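Local atomic coordinates of putative hydrolase (Acinetobacter sp. NBRC 100985, PDB entry 4XUK), a protein that probably hydrolyses organophosphate triesters, and possibly lactones, as a dizinc enzyme of the metallo-beta-lactamase superfamily. Residues S138-A146 / Y157-I168; I192-G200 / Y236-T246. The protein carries 2 engineered substitutions. All coordinates share one frame; numbering follows the deposited sequence.

Contact 1 of 2, residues S138-A146 / Y157-I168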
loop_
_atom_site.group_PDB
_atom_site.type_symbol
_atom_site.label_atom_id
_atom_site.label_comp_id
_atom_site.label_asym_id
_atom_site.label_seq_id
_atom_site.Cartn_x
_atom_site.Cartn_y
_atom_site.Cartn_z
ATOM N N SER A 138 -13.624 -20.572 -26.149
ATOM C CA SER A 138 -13.359 -21.682 -27.066
ATOM C C SER A 138 -12.381 -22.701 -26.488
ATOM O O SER A 138 -12.611 -23.912 -26.579
ATOM C CB SER A 138 -12.845 -21.170 -28.407
ATOM O OG SER A 138 -13.883 -20.565 -29.144
ATOM N N PHE A 139 -11.300 -22.219 -25.885
ATOM C CA PHE A 139 -10.292 -23.116 -25.332
ATOM C C PHE A 139 -10.812 -23.940 -24.160
ATOM O O PHE A 139 -10.527 -25.135 -24.064
ATOM C CB PHE A 139 -9.056 -22.323 -24.896
ATOM C CG PHE A 139 -8.064 -23.130 -24.104
ATOM C CD1 PHE A 139 -7.211 -24.030 -24.741
ATOM C CD2 PHE A 139 -7.967 -22.978 -22.730
ATOM C CE1 PHE A 139 -6.284 -24.765 -24.016
ATOM C CE2 PHE A 139 -7.042 -23.715 -21.994
ATOM C CZ PHE A 139 -6.197 -24.610 -22.640
ATOM N N TRP A 140 -11.562 -23.305 -23.262
ATOM C CA TRP A 140 -12.010 -23.981 -22.044
ATOM C C TRP A 140 -13.298 -24.798 -22.178
ATOM O O TRP A 140 -13.573 -25.653 -21.329
ATOM C CB TRP A 140 -12.202 -22.968 -20.919
ATOM C CG TRP A 140 -10.924 -22.356 -20.442
ATOM C CD1 TRP A 140 -10.488 -21.083 -20.664
ATOM C CD2 TRP A 140 -9.917 -22.997 -19.651
ATOM N NE1 TRP A 140 -9.265 -20.894 -20.062
ATOM C CE2 TRP A 140 -8.894 -22.058 -19.435
ATOM C CE3 TRP A 140 -9.777 -24.278 -19.112
ATOM C CZ2 TRP A 140 -7.752 -22.358 -18.694
ATOM C CZ3 TRP A 140 -8.638 -24.577 -18.386
ATOM C CH2 TRP A 140 -7.642 -23.624 -18.185
ATOM N N LEU A 141 -14.099 -24.530 -23.209
ATOM C CA LEU A 141 -15.432 -25.131 -23.296
ATOM C C LEU A 141 -15.609 -26.095 -24.479
ATOM O O LEU A 141 -16.715 -26.577 -24.739
ATOM C CB LEU A 141 -16.505 -24.032 -23.298
ATOM C CG LEU A 141 -16.503 -23.134 -22.050
ATOM C CD1 LEU A 141 -17.507 -21.976 -22.128
ATOM C CD2 LEU A 141 -16.759 -23.952 -20.811
ATOM N N ASP A 142 -14.515 -26.393 -25.176
ATOM C CA ASP A 142 -14.527 -27.395 -26.252
ATOM C C ASP A 142 -14.141 -28.767 -25.706
ATOM O O ASP A 142 -13.037 -28.940 -25.184
ATOM C CB ASP A 142 -13.567 -26.970 -27.368
ATOM C CG ASP A 142 -13.441 -28.010 -28.492
ATOM O OD1 ASP A 142 -14.253 -28.960 -28.566
ATOM O OD2 ASP A 142 -12.513 -27.853 -29.317
ATOM N N PRO A 143 -15.056 -29.699 -25.832
ATOM C CA PRO A 143 -14.866 -31.088 -25.416
ATOM C C PRO A 143 -13.766 -31.825 -26.156
ATOM O O PRO A 143 -13.430 -32.886 -25.751
ATOM C CB PRO A 143 -16.198 -31.720 -25.742
ATOM C CG PRO A 143 -16.762 -30.864 -26.780
ATOM C CD PRO A 143 -16.370 -29.492 -26.420
ATOM N N LYS A 144 -13.187 -31.190 -27.149
ATOM C CA LYS A 144 -12.165 -31.779 -27.969
ATOM C C LYS A 144 -10.806 -31.312 -27.612
ATOM O O LYS A 144 -9.843 -31.831 -28.045
ATOM C CB LYS A 144 -12.419 -31.439 -29.420
ATOM C CG LYS A 144 -13.157 -32.520 -30.173
ATOM C CD LYS A 144 -14.490 -32.036 -30.640
ATOM C CE LYS A 144 -14.440 -31.559 -32.069
ATOM N NZ LYS A 144 -13.250 -30.745 -32.341
ATOM N N GLN A 145 -10.744 -30.299 -26.801
ATOM C CA GLN A 145 -9.479 -29.663 -26.470
ATOM C C GLN A 145 -8.584 -30.556 -25.607
ATOM O O GLN A 145 -7.353 -30.499 -25.694
ATOM C CB GLN A 145 -9.748 -28.329 -25.772
ATOM C CG GLN A 145 -8.508 -27.534 -25.473
ATOM C CD GLN A 145 -7.730 -27.190 -26.721
ATOM O OE1 GLN A 145 -6.532 -27.442 -26.799
ATOM N NE2 GLN A 145 -8.407 -26.604 -27.700
ATOM N N ALA A 146 -9.213 -31.385 -24.781
ATOM C CA ALA A 146 -8.490 -32.198 -23.806
ATOM C C ALA A 146 -7.519 -33.183 -24.453
ATOM O O ALA A 146 -6.476 -33.486 -23.884
ATOM C CB ALA A 146 -9.470 -32.930 -22.901
ATOM N N TYR A 157 -6.511 -29.476 -16.699
ATOM C CA TYR A 157 -7.451 -28.829 -17.609
ATOM C C TYR A 157 -8.890 -29.247 -17.317
ATOM O O TYR A 157 -9.767 -28.397 -17.109
ATOM C CB TYR A 157 -7.064 -29.155 -19.061
ATOM C CG TYR A 157 -8.073 -28.717 -20.097
ATOM C CD1 TYR A 157 -8.084 -27.413 -20.582
ATOM C CD2 TYR A 157 -9.009 -29.611 -20.601
ATOM C CE1 TYR A 157 -8.996 -27.014 -21.535
ATOM C CE2 TYR A 157 -9.934 -29.216 -21.552
ATOM C CZ TYR A 157 -9.918 -27.921 -22.011
ATOM O OH TYR A 157 -10.829 -27.522 -22.955
ATOM N N LEU A 158 -9.117 -30.541 -17.241
ATOM C CA LEU A 158 -10.435 -31.095 -17.004
ATOM C C LEU A 158 -10.991 -30.627 -15.671
ATOM O O LEU A 158 -12.139 -30.339 -15.524
ATOM C CB LEU A 158 -10.378 -32.602 -17.038
ATOM C CG LEU A 158 -10.804 -33.411 -18.268
ATOM C CD1 LEU A 158 -10.628 -32.766 -19.606
ATOM C CD2 LEU A 158 -10.305 -34.834 -18.292
ATOM N N GLY A 159 -10.114 -30.575 -14.705
ATOM C CA GLY A 159 -10.487 -30.122 -13.379
ATOM C C GLY A 159 -10.920 -28.674 -13.376
ATOM O O GLY A 159 -11.961 -28.339 -12.797
ATOM N N THR A 160 -10.146 -27.794 -14.007
ATOM C CA THR A 160 -10.603 -26.413 -14.059
ATOM C C THR A 160 -11.801 -26.207 -14.989
ATOM O O THR A 160 -12.655 -25.380 -14.695
ATOM C CB THR A 160 -9.484 -25.336 -14.250
ATOM O OG1 THR A 160 -9.707 -24.576 -15.445
ATOM C CG2 THR A 160 -8.116 -25.938 -14.250
ATOM N N VAL A 161 -11.903 -26.984 -16.068
ATOM C CA VAL A 161 -13.117 -26.934 -16.894
ATOM C C VAL A 161 -14.389 -27.119 -16.053
ATOM O O VAL A 161 -15.369 -26.375 -16.215
ATOM C CB VAL A 161 -13.085 -27.945 -18.075
ATOM C CG1 VAL A 161 -14.467 -28.092 -18.700
ATOM C CG2 VAL A 161 -12.098 -27.482 -19.126
ATOM N N GLU A 162 -14.390 -28.091 -15.165
ATOM C CA GLU A 162 -15.537 -28.299 -14.297
ATOM C C GLU A 162 -15.877 -27.108 -13.392
ATOM O O GLU A 162 -16.987 -26.745 -13.269
ATOM C CB GLU A 162 -15.416 -29.554 -13.482
ATOM C CG GLU A 162 -16.753 -30.093 -13.050
ATOM C CD GLU A 162 -17.455 -30.986 -14.091
ATOM O OE1 GLU A 162 -17.685 -32.144 -13.797
ATOM O OE2 GLU A 162 -17.795 -30.553 -15.178
ATOM N N LYS A 163 -14.878 -26.514 -12.803
ATOM C CA LYS A 163 -15.103 -25.328 -11.974
ATOM C C LYS A 163 -15.656 -24.179 -12.814
ATOM O O LYS A 163 -16.530 -23.422 -12.359
ATOM C CB LYS A 163 -13.795 -24.883 -11.321
ATOM C CG LYS A 163 -13.121 -25.927 -10.429
ATOM C CD LYS A 163 -11.712 -25.437 -10.060
ATOM C CE LYS A 163 -10.870 -26.487 -9.328
ATOM N NZ LYS A 163 -11.328 -26.711 -7.937
ATOM N N ILE A 164 -15.131 -24.035 -14.030
ATOM C CA ILE A 164 -15.577 -22.977 -14.933
ATOM C C ILE A 164 -17.052 -23.170 -15.273
ATOM O O ILE A 164 -17.842 -22.230 -15.202
ATOM C CB ILE A 164 -14.751 -22.966 -16.242
ATOM C CG1 ILE A 164 -13.308 -22.523 -15.972
ATOM C CG2 ILE A 164 -15.398 -22.055 -17.280
ATOM C CD1 ILE A 164 -12.348 -22.754 -17.140
ATOM N N LYS A 165 -17.406 -24.396 -15.644
ATOM C CA LYS A 165 -18.767 -24.711 -16.027
ATOM C C LYS A 165 -19.746 -24.462 -14.892
ATOM O O LYS A 165 -20.810 -23.888 -15.123
ATOM C CB LYS A 165 -18.860 -26.146 -16.569
ATOM C CG LYS A 165 -18.354 -26.264 -17.998
ATOM C CD LYS A 165 -18.272 -27.717 -18.462
ATOM C CE LYS A 165 -17.974 -27.781 -19.955
ATOM N NZ LYS A 165 -18.006 -29.185 -20.435
ATOM N N GLN A 166 -19.401 -24.857 -13.684
ATOM C CA GLN A 166 -20.271 -24.610 -12.572
ATOM C C GLN A 166 -20.499 -23.123 -12.273
ATOM O O GLN A 166 -21.546 -22.745 -11.941
ATOM C CB GLN A 166 -19.853 -25.384 -11.324
ATOM C CG GLN A 166 -18.512 -25.000 -10.758
ATOM C CD GLN A 166 -18.537 -23.852 -9.763
ATOM O OE1 GLN A 166 -17.665 -22.998 -9.719
ATOM N NE2 GLN A 166 -19.537 -23.863 -8.968
ATOM N N ALA A 167 -19.502 -22.307 -12.452
ATOM C CA ALA A 167 -19.645 -20.891 -12.162
ATOM C C ALA A 167 -20.530 -20.212 -13.193
ATOM O O ALA A 167 -21.360 -19.371 -12.847
ATOM C CB ALA A 167 -18.288 -20.231 -12.120
ATOM N N ILE A 168 -20.344 -20.565 -14.459
ATOM C CA ILE A 168 -21.014 -19.842 -15.544
ATOM C C ILE A 168 -22.396 -20.383 -15.898
ATOM O O ILE A 168 -23.187 -19.689 -16.535
ATOM C CB ILE A 168 -20.149 -19.786 -16.815
ATOM C CG1 ILE A 168 -20.047 -21.161 -17.475
ATOM C CG2 ILE A 168 -18.762 -19.226 -16.501
ATOM C CD1 ILE A 168 -19.314 -21.118 -18.796
HETATM O O HOH W 1 -13.572 -28.281 -22.378
#
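Phe-139, Trp-140 and Tyr-157 form an aromatic cluster where the C-terminal part of helix 134-141 and the loop after it lie against helix 151-173, two consecutive helices of the metallo-beta-lactamase fold. Tyr-157 turns an edge to the face of Phe-139, with the ring planes 71° apart and CE1 of Tyr-157 3.9 Å from CZ of Phe-139. Against Trp-140 the same tyrosine ring lies nearly parallel, but slid so far along that the two barely overlap.

The apolar part is a knob-into-hole fit: the indole of Trp-140 sits among Tyr-157, Thr-160, Val-161 and Ile-164. One face of the indole takes Phe-139 CE2 over its centre; the opposite face takes Ile-164 CD1, 3.5 Å from Trp-140 CD2. Val-161 CG2 comes in at the indole edge. Further along helix 151-173, Leu-141 and Ile-168 meet tip to tip, CD1 to CD1, while Leu-141 CD2 lies alongside the extended chain of Lys-165.

Polar contacts gather at the tyrosine hydroxyl. With CG of Tyr-157 swung opposite its own backbone N (chi1 171°), the ring spans the gap between the segments, and OH donates to Phe-139 O over 2.6 Å, in the carbonyl plane. Water 1 donates to the same OH and to Trp-140 O, bridging the two segments. The indole NE1 hydrogen-bonds to Glu-136 OE2, one turn back on the same helix. Thr-160 OG1, buried here without a hydrogen-bond partner, lies 3.1 Å from Trp-140 CZ3.

Contact 2 of 2, residues I192-G200 / Y236-T246. With ZN (zinc ion), chain D.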
loop_
_atom_site.group_PDB
_atom_site.type_symbol
_atom_site.label_atom_id
_atom_site.label_comp_id
_atom_site.label_asym_id
_atom_site.label_seq_id
_atom_site.Cartn_x
_atom_site.Cartn_y
_atom_site.Cartn_z
ATOM N N ILE A 192 -8.356 -5.698 -25.152
ATOM C CA ILE A 192 -6.996 -5.784 -25.666
ATOM C C ILE A 192 -6.476 -7.203 -25.554
ATOM O O ILE A 192 -6.457 -7.792 -24.462
ATOM C CB ILE A 192 -6.065 -4.799 -24.919
ATOM C CG1 ILE A 192 -6.624 -3.377 -25.048
ATOM C CG2 ILE A 192 -4.632 -4.883 -25.439
ATOM C CD1 ILE A 192 -5.860 -2.341 -24.271
ATOM N N ASN A 193 -6.056 -7.763 -26.683
ATOM C CA ASN A 193 -5.560 -9.120 -26.665
ATOM C C ASN A 193 -4.205 -9.197 -25.979
ATOM O O ASN A 193 -3.232 -8.561 -26.402
ATOM C CB ASN A 193 -5.487 -9.711 -28.072
ATOM C CG ASN A 193 -5.107 -11.174 -28.053
ATOM O OD1 ASN A 193 -4.005 -11.531 -27.634
ATOM N ND2 ASN A 193 -6.019 -12.031 -28.491
ATOM N N THR A 194 -4.152 -9.977 -24.906
ATOM C CA THR A 194 -2.905 -10.187 -24.191
ATOM C C THR A 194 -2.755 -11.682 -23.938
ATOM O O THR A 194 -2.513 -12.119 -22.821
ATOM C CB THR A 194 -2.857 -9.382 -22.877
ATOM O OG1 THR A 194 -4.007 -9.683 -22.073
ATOM C CG2 THR A 194 -2.828 -7.891 -23.166
ATOM N N ALA A 195 -2.918 -12.461 -25.000
ATOM C CA ALA A 195 -2.841 -13.915 -24.918
ATOM C C ALA A 195 -1.464 -14.428 -24.522
ATOM O O ALA A 195 -0.455 -13.760 -24.737
ATOM C CB ALA A 195 -3.260 -14.541 -26.249
ATOM N N GLY A 196 -1.445 -15.633 -23.961
ATOM C CA GLY A 196 -0.214 -16.303 -23.590
ATOM C C GLY A 196 -0.444 -17.027 -22.286
ATOM O O GLY A 196 -0.356 -18.254 -22.215
ATOM N N HIS A 197 -0.739 -16.254 -21.243
ATOM C CA HIS A 197 -1.099 -16.834 -19.958
ATOM C C HIS A 197 -2.216 -17.857 -20.133
ATOM O O HIS A 197 -2.175 -18.933 -19.546
ATOM C CB HIS A 197 -1.532 -15.742 -18.987
ATOM C CG HIS A 197 -1.947 -16.259 -17.650
ATOM N ND1 HIS A 197 -1.073 -16.877 -16.780
ATOM C CD2 HIS A 197 -3.149 -16.235 -17.025
ATOM C CE1 HIS A 197 -1.725 -17.211 -15.676
ATOM N NE2 HIS A 197 -2.982 -16.833 -15.803
ATOM N N THR A 198 -3.216 -17.503 -20.938
ATOM C CA THR A 198 -4.203 -18.461 -21.434
ATOM C C THR A 198 -4.429 -18.107 -22.889
ATOM O O THR A 198 -4.121 -16.986 -23.302
ATOM C CB THR A 198 -5.561 -18.378 -20.691
ATOM O OG1 THR A 198 -6.191 -17.126 -20.973
ATOM C CG2 THR A 198 -5.387 -18.566 -19.179
ATOM N N PRO A 199 -4.987 -19.042 -23.675
ATOM C CA PRO A 199 -5.070 -18.753 -25.113
ATOM C C PRO A 199 -5.958 -17.558 -25.467
ATOM O O PRO A 199 -5.784 -16.991 -26.548
ATOM C CB PRO A 199 -5.625 -20.055 -25.697
ATOM C CG PRO A 199 -5.184 -21.116 -24.726
ATOM C CD PRO A 199 -5.291 -20.454 -23.375
ATOM N N GLY A 200 -6.874 -17.167 -24.581
ATOM C CA GLY A 200 -7.761 -16.049 -24.868
ATOM C C GLY A 200 -7.728 -14.973 -23.796
ATOM O O GLY A 200 -8.721 -14.268 -23.573
ATOM N N TYR A 236 2.169 -21.088 -14.143
ATOM C CA TYR A 236 0.745 -20.926 -14.421
ATOM C C TYR A 236 0.445 -20.583 -15.889
ATOM O O TYR A 236 -0.690 -20.776 -16.352
ATOM C CB TYR A 236 0.131 -19.835 -13.517
ATOM C CG TYR A 236 0.267 -20.078 -12.022
ATOM C CD1 TYR A 236 0.068 -21.338 -11.476
ATOM C CD2 TYR A 236 0.588 -19.033 -11.161
ATOM C CE1 TYR A 236 0.193 -21.551 -10.114
ATOM C CE2 TYR A 236 0.711 -19.239 -9.802
ATOM C CZ TYR A 236 0.511 -20.502 -9.287
ATOM O OH TYR A 236 0.629 -20.713 -7.933
ATOM N N ASP A 237 1.424 -20.028 -16.597
ATOM C CA ASP A 237 1.241 -19.663 -17.998
ATOM C C ASP A 237 1.010 -20.921 -18.837
ATOM O O ASP A 237 1.759 -21.887 -18.724
ATOM C CB ASP A 237 2.477 -18.917 -18.530
ATOM C CG ASP A 237 2.666 -17.555 -17.894
ATOM O OD1 ASP A 237 1.675 -16.969 -17.408
ATOM O OD2 ASP A 237 3.811 -17.048 -17.887
ATOM N N ILE A 238 -0.028 -20.926 -19.669
ATOM C CA ILE A 238 -0.248 -22.073 -20.565
ATOM C C ILE A 238 0.759 -22.033 -21.719
ATOM O O ILE A 238 1.320 -23.068 -22.124
ATOM C CB ILE A 238 -1.705 -22.138 -21.086
ATOM C CG1 ILE A 238 -2.654 -22.504 -19.936
ATOM C CG2 ILE A 238 -1.828 -23.169 -22.205
ATOM C CD1 ILE A 238 -4.113 -22.383 -20.266
ATOM N N ASP A 239 1.003 -20.838 -22.244
ATOM C CA ASP A 239 2.097 -20.652 -23.199
ATOM C C ASP A 239 3.062 -19.624 -22.618
ATOM O O ASP A 239 2.881 -18.417 -22.812
ATOM C CB ASP A 239 1.557 -20.179 -24.549
ATOM C CG ASP A 239 2.636 -20.090 -25.632
ATOM O OD1 ASP A 239 3.838 -19.944 -25.319
ATOM O OD2 ASP A 239 2.268 -20.145 -26.822
ATOM N N PRO A 240 4.090 -20.098 -21.896
ATOM C CA PRO A 240 5.028 -19.192 -21.219
ATOM C C PRO A 240 5.795 -18.270 -22.160
ATOM O O PRO A 240 6.042 -17.118 -21.802
ATOM C CB PRO A 240 5.994 -20.147 -20.499
ATOM C CG PRO A 240 5.714 -21.515 -21.050
ATOM C CD PRO A 240 4.290 -21.500 -21.495
ATOM N N LYS A 241 6.173 -18.756 -23.317
ATOM C CA LYS A 241 6.857 -17.919 -24.241
ATOM C C LYS A 241 6.022 -16.762 -24.715
ATOM O O LYS A 241 6.466 -15.671 -24.720
ATOM C CB LYS A 241 7.402 -18.690 -25.429
ATOM C CG LYS A 241 8.873 -18.456 -25.631
ATOM C CD LYS A 241 9.703 -18.761 -24.372
ATOM C CE LYS A 241 9.727 -17.659 -23.288
ATOM N NZ LYS A 241 10.823 -16.713 -23.324
ATOM N N LYS A 242 4.815 -17.044 -25.128
ATOM C CA LYS A 242 3.866 -16.042 -25.580
ATOM C C LYS A 242 3.525 -15.069 -24.435
ATOM O O LYS A 242 3.349 -13.871 -24.658
ATOM C CB LYS A 242 2.614 -16.760 -26.102
ATOM C CG LYS A 242 1.449 -15.877 -26.505
ATOM C CD LYS A 242 1.668 -15.223 -27.848
ATOM C CE LYS A 242 0.341 -14.782 -28.465
ATOM N NZ LYS A 242 -0.403 -15.926 -29.088
ATOM N N ALA A 243 3.431 -15.581 -23.211
ATOM C CA ALA A 243 3.080 -14.733 -22.055
ATOM C C ALA A 243 4.196 -13.754 -21.716
ATOM O O ALA A 243 3.935 -12.615 -21.286
ATOM C CB ALA A 243 2.734 -15.584 -20.847
ATOM N N VAL A 244 5.439 -14.195 -21.889
ATOM C CA VAL A 244 6.583 -13.298 -21.728
ATOM C C VAL A 244 6.557 -12.216 -22.800
ATOM O O VAL A 244 6.731 -11.032 -22.498
ATOM C CB VAL A 244 7.923 -14.077 -21.775
ATOM C CG1 VAL A 244 9.098 -13.128 -21.919
ATOM C CG2 VAL A 244 8.082 -14.924 -20.524
ATOM N N GLU A 245 6.326 -12.616 -24.050
ATOM C CA GLU A 245 6.248 -11.651 -25.141
ATOM C C GLU A 245 5.174 -10.613 -24.846
ATOM O O GLU A 245 5.369 -9.413 -25.068
ATOM C CB GLU A 245 5.934 -12.361 -26.457
ATOM C CG GLU A 245 7.001 -13.353 -26.894
ATOM C CD GLU A 245 6.589 -14.137 -28.130
ATOM O OE1 GLU A 245 7.365 -15.016 -28.563
ATOM O OE2 GLU A 245 5.487 -13.868 -28.667
ATOM N N THR A 246 4.036 -11.081 -24.343
ATOM C CA THR A 246 2.927 -10.186 -24.035
ATOM C C THR A 246 3.280 -9.204 -22.919
ATOM O O THR A 246 3.030 -8.004 -23.045
ATOM C CB THR A 246 1.677 -10.965 -23.640
ATOM O OG1 THR A 246 1.182 -11.673 -24.783
ATOM C CG2 THR A 246 0.595 -10.009 -23.157
HETATM ZN ZN ZN D . -4.599 -16.908 -14.372
#
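With chi1 at 179°, His-197 carries its imidazole away from its backbone N, while Asp-237, at chi1 -67°, folds its carboxylate back beside its own N, and the two side chains cross at about a right angle. His-197 ND1 donates to Asp-237 OD1 over 2.8 Å in a nearly straight bond, in the ring plane, with the carboxylate turned 89° to the ring. This fixes the ring's rotation while NE2 binds zinc at 2.2 Å; His-108, His-110 and Asp-218 complete that site. Asp-237 is thus a second-shell residue, and its charge may make the imidazole a stronger ligand.

Backbone bonds hold the loop in place: His-197 O accepts from Ile-238 N, and Gly-196 O from Asp-239 N. Gly-196, with no side chain, lies tight on the helix start, its CA 3.4 Å from Lys-242 CG. Asp-239 caps that helix through OD1 to Lys-242 N. One turn further, Thr-246 OG1 donates to Ala-195 O at 2.7 Å.

The metal-binding loop runs from the end of strand 189-193 across the first turns of helix 240-257, while Pro-199 and Ile-238 pack on Phe-139 of helix 134-141.

Going from the N terminus, contact 1 comes first and closes a short loop: ten residues separate 138-146 from 157-168, so that helix 151-173 folds back against helix 134-141 and the loop after it. Contact 2 opens only afterwards and spans 35 residues, taking in strands 202-208 and 211-215 before 236-246 returns to the loop 192-200. The two are in series, neither nested nor crossed. Contact 1 joins helices that follow strand 129-133 of one mixed sheet; contact 2 joins the loop leaving strand 189-193 of the other to helix 240-257. Their centres are about 18 Å apart, yet they meet directly, Trp-140 CZ2 lying 4.0 Å from Ile-238 CD1.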